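Local coordinates for protein PES4 (Saccharomyces cerevisiae S288C, PDB 6EZ7), which probably binds RNA, including poly(A), poly(U) and mRNA 3'-UTRs, this chain being the third RNA recognition motif of the longer protein, at residues I12-R15 with D16-L19; S51-S54 with E55-I58. One frame throughout, in Å; residues are numbered along the deposited sequence. Where two conformers were deposited one is given.

Contact 1: I12-R15 with D16-L19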
ATOM      1  N   ILE A  12       5.411  -1.625  13.814  1.00 24.53           N
ATOM      2  CA  ILE A  12       6.844  -1.779  13.577  1.00 25.63           C
ATOM      3  C   ILE A  12       7.198  -1.855  12.088  1.00 25.95           C
ATOM      4  O   ILE A  12       8.352  -2.084  11.732  1.00 20.44           O
ATOM      5  CB  ILE A  12       7.405  -3.028  14.302  1.00 42.80           C
ATOM      6  CG1 ILE A  12       6.412  -4.192  14.264  1.00 52.23           C
ATOM      7  CG2 ILE A  12       7.728  -2.691  15.748  1.00 53.27           C
ATOM      8  CD1 ILE A  12       6.086  -4.710  12.891  1.00 56.33           C
ATOM      9  N   THR A  13       6.199  -1.672  11.228  1.00 23.23           N
ATOM     10  CA  THR A  13       6.411  -1.688   9.782  1.00 23.93           C
ATOM     11  C   THR A  13       7.457  -0.665   9.360  1.00 27.14           C
ATOM     12  O   THR A  13       7.436   0.481   9.812  1.00 20.12           O
ATOM     13  CB  THR A  13       5.099  -1.411   9.028  1.00 25.97           C
ATOM     14  OG1 THR A  13       4.117  -2.374   9.426  1.00 24.21           O
ATOM     15  CG2 THR A  13       5.304  -1.490   7.523  1.00 19.58           C
ATOM     16  N   THR A  14       8.386  -1.090   8.509  1.00 17.48           N
ATOM     17  CA  THR A  14       9.417  -0.193   8.014  1.00 20.25           C
ATOM     18  C   THR A  14       9.214   0.092   6.543  1.00 22.58           C
ATOM     19  O   THR A  14       8.486  -0.624   5.856  1.00 17.16           O
ATOM     20  CB  THR A  14      10.823  -0.774   8.195  1.00 26.21           C
ATOM     21  OG1 THR A  14      10.991  -1.885   7.305  1.00 22.27           O
ATOM     22  CG2 THR A  14      11.044  -1.222   9.635  1.00 26.29           C
ATOM     23  N   ARG A  15       9.866   1.137   6.054  1.00 18.29           N
ATOM     24  CA  ARG A  15       9.816   1.462   4.635  0.57 18.46           C
ATOM     25  C   ARG A  15      10.312   0.277   3.810  1.00 21.09           C
ATOM     26  O   ARG A  15       9.795  -0.002   2.733  1.00 17.30           O
ATOM     27  CB  ARG A  15      10.648   2.711   4.344  0.57 23.79           C
ATOM     28  CG  ARG A  15      10.554   3.206   2.916  0.57 27.16           C
ATOM     29  CD  ARG A  15      11.313   4.513   2.740  0.57 31.95           C
ATOM     30  NE  ARG A  15      11.227   5.006   1.369  0.57 33.95           N
ATOM     31  CZ  ARG A  15      10.306   5.862   0.938  0.57 33.31           C
ATOM     32  NH1 ARG A  15       9.389   6.332   1.773  0.57 24.16           N
ATOM     33  NH2 ARG A  15      10.307   6.253  -0.330  0.57 42.22           N
ATOM     34  N   ASP A  16      11.315  -0.428   4.334  1.00 20.61           N
ATOM     35  CA  ASP A  16      11.857  -1.609   3.657  1.00 19.67           C
ATOM     36  C   ASP A  16      10.827  -2.730   3.544  1.00 23.78           C
ATOM     37  O   ASP A  16      10.783  -3.440   2.535  1.00 19.38           O
ATOM     38  CB  ASP A  16      13.097  -2.128   4.383  1.00 20.77           C
ATOM     39  CG  ASP A  16      14.314  -1.255   4.159  1.00 32.38           C
ATOM     40  OD1 ASP A  16      14.318  -0.474   3.180  1.00 28.85           O
ATOM     41  OD2 ASP A  16      15.274  -1.361   4.954  1.00 29.21           O
ATOM     42  N   ASP A  17      10.013  -2.901   4.584  1.00 18.16           N
ATOM     43  CA  ASP A  17       8.936  -3.889   4.546  1.00 15.24           C
ATOM     44  C   ASP A  17       7.997  -3.619   3.383  1.00 15.96           C
ATOM     45  O   ASP A  17       7.629  -4.537   2.650  1.00 21.99           O
ATOM     46  CB  ASP A  17       8.137  -3.893   5.849  1.00 18.79           C
ATOM     47  CG  ASP A  17       8.952  -4.366   7.033  1.00 29.07           C
ATOM     48  OD1 ASP A  17       9.908  -5.141   6.823  1.00 27.42           O
ATOM     49  OD2 ASP A  17       8.633  -3.967   8.174  1.00 26.11           O
ATOM     50  N   ILE A  18       7.599  -2.362   3.221  1.00 18.84           N
ATOM     51  CA  ILE A  18       6.705  -2.004   2.128  1.00 15.82           C
ATOM     52  C   ILE A  18       7.398  -2.258   0.798  1.00 14.12           C
ATOM     53  O   ILE A  18       6.814  -2.826  -0.119  1.00 22.38           O
ATOM     54  CB  ILE A  18       6.262  -0.535   2.202  1.00 22.43           C
ATOM     55  CG1 ILE A  18       5.657  -0.230   3.574  1.00 26.13           C
ATOM     56  CG2 ILE A  18       5.263  -0.235   1.105  1.00 25.49           C
ATOM     57  CD1 ILE A  18       4.478  -1.092   3.913  1.00 27.60           C
ATOM     58  N   LEU A  19       8.652  -1.835   0.709  1.00 16.05           N
ATOM     59  CA  LEU A  19       9.437  -2.037  -0.500  1.00 17.11           C
ATOM     60  C   LEU A  19       9.561  -3.513  -0.839  1.00 22.62           C
ATOM     61  O   LEU A  19       9.333  -3.919  -1.973  1.00 17.29           O
ATOM     62  CB  LEU A  19      10.825  -1.425  -0.337  1.00 18.78           C
ATOM     63  CG  LEU A  19      10.961   0.056  -0.676  1.00 23.46           C
ATOM     64  CD1 LEU A  19      12.309   0.585  -0.210  1.00 15.11           C
ATOM     65  CD2 LEU A  19      10.784   0.272  -2.176  1.00 31.78           C
TER
HETATM   66  O   HOH W   1       9.033  -4.735  10.484  1.00 34.84           O
HETATM   67  O   HOH W   2      12.131  -4.100   7.986  1.00 36.07           O
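T14 and D17 bond to each other twice, once in each direction, and so form a capping box at the start of helix 15-22. The T14 N-H reaches D17 OD2 at 2.9 Å with an N-H...O angle of 161°, meeting that oxygen from above the carboxylate plane, 45° out of it. In return D17 N donates to T14 OG1 over 3.1 Å, T14 being the N-cap. A chi1 of 69° places OG1 between T14's own N and carbonyl carbon, turned in toward the first helical turn. Two waters bridge the carboxylate to its surroundings. One donates to both I12 O and D17 OD2, tying the preceding loop to the same oxygen; the other donates to D17 OD1 at 2.7 Å and hydrogen-bonds T14 OG1. The D17 carboxylate thus has a partner on each oxygen, which should limit its rotation. An alanine in place of D17 would remove the carboxylate and would probably leave T14 N without its mate and the loop end freer to move. Backbone bonds from I18 N to T14 O (3.3 Å) and from L19 N to R15 O (3.0 Å) begin the helix proper. On the side toward the sheet, T13 CG2 meets I18 CD1 at 3.7 Å, the two side chains crossing at about a right angle, while T13 OG1 is held by P10 O. I18 then packs on I6 and L9 of strand 3-9, V46 of strand 42-48 and I31 of strand 28-33, and T13 and D17 both touch F66 of strand 65-66.

Contact 2: S51-S54 with E55-I58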
ATOM      1  N   SER A  51       1.088   1.345 -14.272  1.00 37.27           N
ATOM      2  CA  SER A  51      -0.281   1.350 -13.762  1.00 38.01           C
ATOM      3  C   SER A  51      -0.816  -0.055 -13.505  1.00 41.67           C
ATOM      4  O   SER A  51      -1.550  -0.280 -12.543  1.00 39.77           O
ATOM      5  CB  SER A  51      -1.202   2.080 -14.741  1.00 47.18           C
ATOM      6  OG  SER A  51      -0.639   3.317 -15.139  1.00 55.81           O
ATOM      7  N   SER A  52      -0.435  -0.997 -14.363  1.00 36.37           N
ATOM      8  CA  SER A  52      -0.929  -2.368 -14.266  1.00 44.49           C
ATOM      9  C   SER A  52      -0.517  -3.029 -12.955  1.00 37.25           C
ATOM     10  O   SER A  52      -1.219  -3.900 -12.443  1.00 36.96           O
ATOM     11  CB  SER A  52      -0.439  -3.201 -15.455  1.00 51.30           C
ATOM     12  OG  SER A  52       0.975  -3.261 -15.499  1.00 61.67           O
ATOM     13  N   ASP A  53       0.614  -2.599 -12.408  1.00 33.49           N
ATOM     14  CA  ASP A  53       1.154  -3.211 -11.200  1.00 29.79           C
ATOM     15  C   ASP A  53       0.360  -2.847  -9.947  1.00 31.10           C
ATOM     16  O   ASP A  53       0.316  -3.624  -8.992  1.00 26.19           O
ATOM     17  CB  ASP A  53       2.624  -2.822 -11.026  1.00 25.16           C
ATOM     18  CG  ASP A  53       3.504  -3.380 -12.130  1.00 35.26           C
ATOM     19  OD1 ASP A  53       3.098  -4.378 -12.768  1.00 42.01           O
ATOM     20  OD2 ASP A  53       4.601  -2.830 -12.362  1.00 36.25           O
ATOM     21  N   SER A  54      -0.272  -1.678  -9.949  1.00 32.80           N
ATOM     22  CA  SER A  54      -1.068  -1.261  -8.799  1.00 31.45           C
ATOM     23  C   SER A  54      -2.284  -2.170  -8.634  1.00 26.28           C
ATOM     24  O   SER A  54      -2.643  -2.538  -7.517  1.00 30.33           O
ATOM     25  CB  SER A  54      -1.498   0.203  -8.930  1.00 38.86           C
ATOM     26  OG  SER A  54      -2.457   0.379  -9.954  1.00 34.61           O
ATOM     27  N   GLU A  55      -2.909  -2.544  -9.745  1.00 31.88           N
ATOM     28  CA  GLU A  55      -4.023  -3.485  -9.696  1.00 32.62           C
ATOM     29  C   GLU A  55      -3.544  -4.854  -9.227  1.00 30.63           C
ATOM     30  O   GLU A  55      -4.229  -5.535  -8.462  1.00 26.80           O
ATOM     31  CB  GLU A  55      -4.695  -3.604 -11.062  1.00 47.98           C
ATOM     32  CG  GLU A  55      -6.048  -4.293 -11.027  1.00 61.03           C
ATOM     33  CD  GLU A  55      -7.003  -3.647 -10.041  1.00 75.31           C
ATOM     34  OE1 GLU A  55      -7.141  -2.404 -10.066  1.00 72.30           O
ATOM     35  OE2 GLU A  55      -7.615  -4.384  -9.238  1.00 79.26           O
ATOM     36  N   LYS A  56      -2.365  -5.251  -9.691  1.00 29.02           N
ATOM     37  CA  LYS A  56      -1.778  -6.521  -9.285  1.00 25.32           C
ATOM     38  C   LYS A  56      -1.544  -6.538  -7.782  1.00 22.26           C
ATOM     39  O   LYS A  56      -1.806  -7.541  -7.118  1.00 25.80           O
ATOM     40  CB  LYS A  56      -0.468  -6.773 -10.031  1.00 37.24           C
ATOM     41  CG  LYS A  56      -0.652  -7.116 -11.501  1.00 50.80           C
ATOM     42  CD  LYS A  56       0.659  -7.012 -12.264  1.00 64.98           C
ATOM     43  CE  LYS A  56       1.714  -7.943 -11.687  1.00 75.75           C
ATOM     44  NZ  LYS A  56       3.057  -7.694 -12.284  1.00 81.86           N
ATOM     45  N   ALA A  57      -1.057  -5.417  -7.252  1.00 20.88           N
ATOM     46  CA  ALA A  57      -0.766  -5.295  -5.826  1.00 22.11           C
ATOM     47  C   ALA A  57      -2.021  -5.481  -4.983  1.00 22.58           C
ATOM     48  O   ALA A  57      -1.994  -6.161  -3.958  1.00 23.59           O
ATOM     49  CB  ALA A  57      -0.126  -3.942  -5.526  1.00 24.92           C
ATOM     50  N   ILE A  58      -3.116  -4.864  -5.411  1.00 18.69           N
ATOM     51  CA  ILE A  58      -4.393  -5.032  -4.730  1.00 19.46           C
ATOM     52  C   ILE A  58      -4.830  -6.495  -4.768  1.00 22.26           C
ATOM     53  O   ILE A  58      -5.199  -7.073  -3.745  1.00 25.48           O
ATOM     54  CB  ILE A  58      -5.484  -4.153  -5.363  1.00 27.54           C
ATOM     55  CG1 ILE A  58      -5.130  -2.673  -5.210  1.00 24.58           C
ATOM     56  CG2 ILE A  58      -6.840  -4.453  -4.740  1.00 32.13           C
ATOM     57  CD1 ILE A  58      -6.045  -1.750  -5.984  1.00 30.00           C
TER
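Helix 51-61 is the second of the two helices packed on the sheet of the RNA recognition motif, and its first turns bring D53 alongside K56, three residues on. The two side chains lie side by side and point the same way, and K56 NZ forms a salt bridge with D53 OD1 at 3.4 Å, a length at which the hydrogen bond is weak. A bend at chi3 of K56 (59°) turns the chain's end to this carboxylate, with K56 CD 3.6 Å from D53 OD1. The ammonium has a second partner in V25 O, so it joins the helix to the loop ahead of strand 28-33. Main-chain i to i+4 bonds run from K56 N to S52 O (3.3 Å), from A57 N to D53 O (2.9 Å) and from I58 N to S54 O (3.2 Å). On the sheet-facing side, S54 and A57 touch both I4 of strand 3-9 and Y48 of strand 42-48, while I58 rests on I4 and on V73 of strand 69-75. E55 takes a different direction: its OE1 makes a salt bridge to R75, whose NH2 also bonds to S54 OG. That serine hydroxyl in addition closes back on the preceding turn. With chi1 at 70°, S54 OG comes within reach of S51 O and donates to it over 2.8 Å, in the carbonyl plane at a C=O...O angle of 150°; S54 N, at 3.2 Å, donates to the same S51 O.

How the contacts relate
From the N terminus, strand 3-9 leads into contact 1, where the loop turns into helix 15-22; strands 28-33 and 42-48 follow before contact 2 opens in helix 51-61. The two are in series, neither enclosing nor crossing the other, and each closes just a short local turn. Their centres are about 19 Å apart, on opposite sides of the chain's centre, and about 9 Å separates the nearest atoms, so they do not touch; what they share is the sheet, since both helices rest on strands 3-9 and 42-48. Beyond these shared strands, contact 1 reaches 28-33 and 65-66, and contact 2 reaches 69-75.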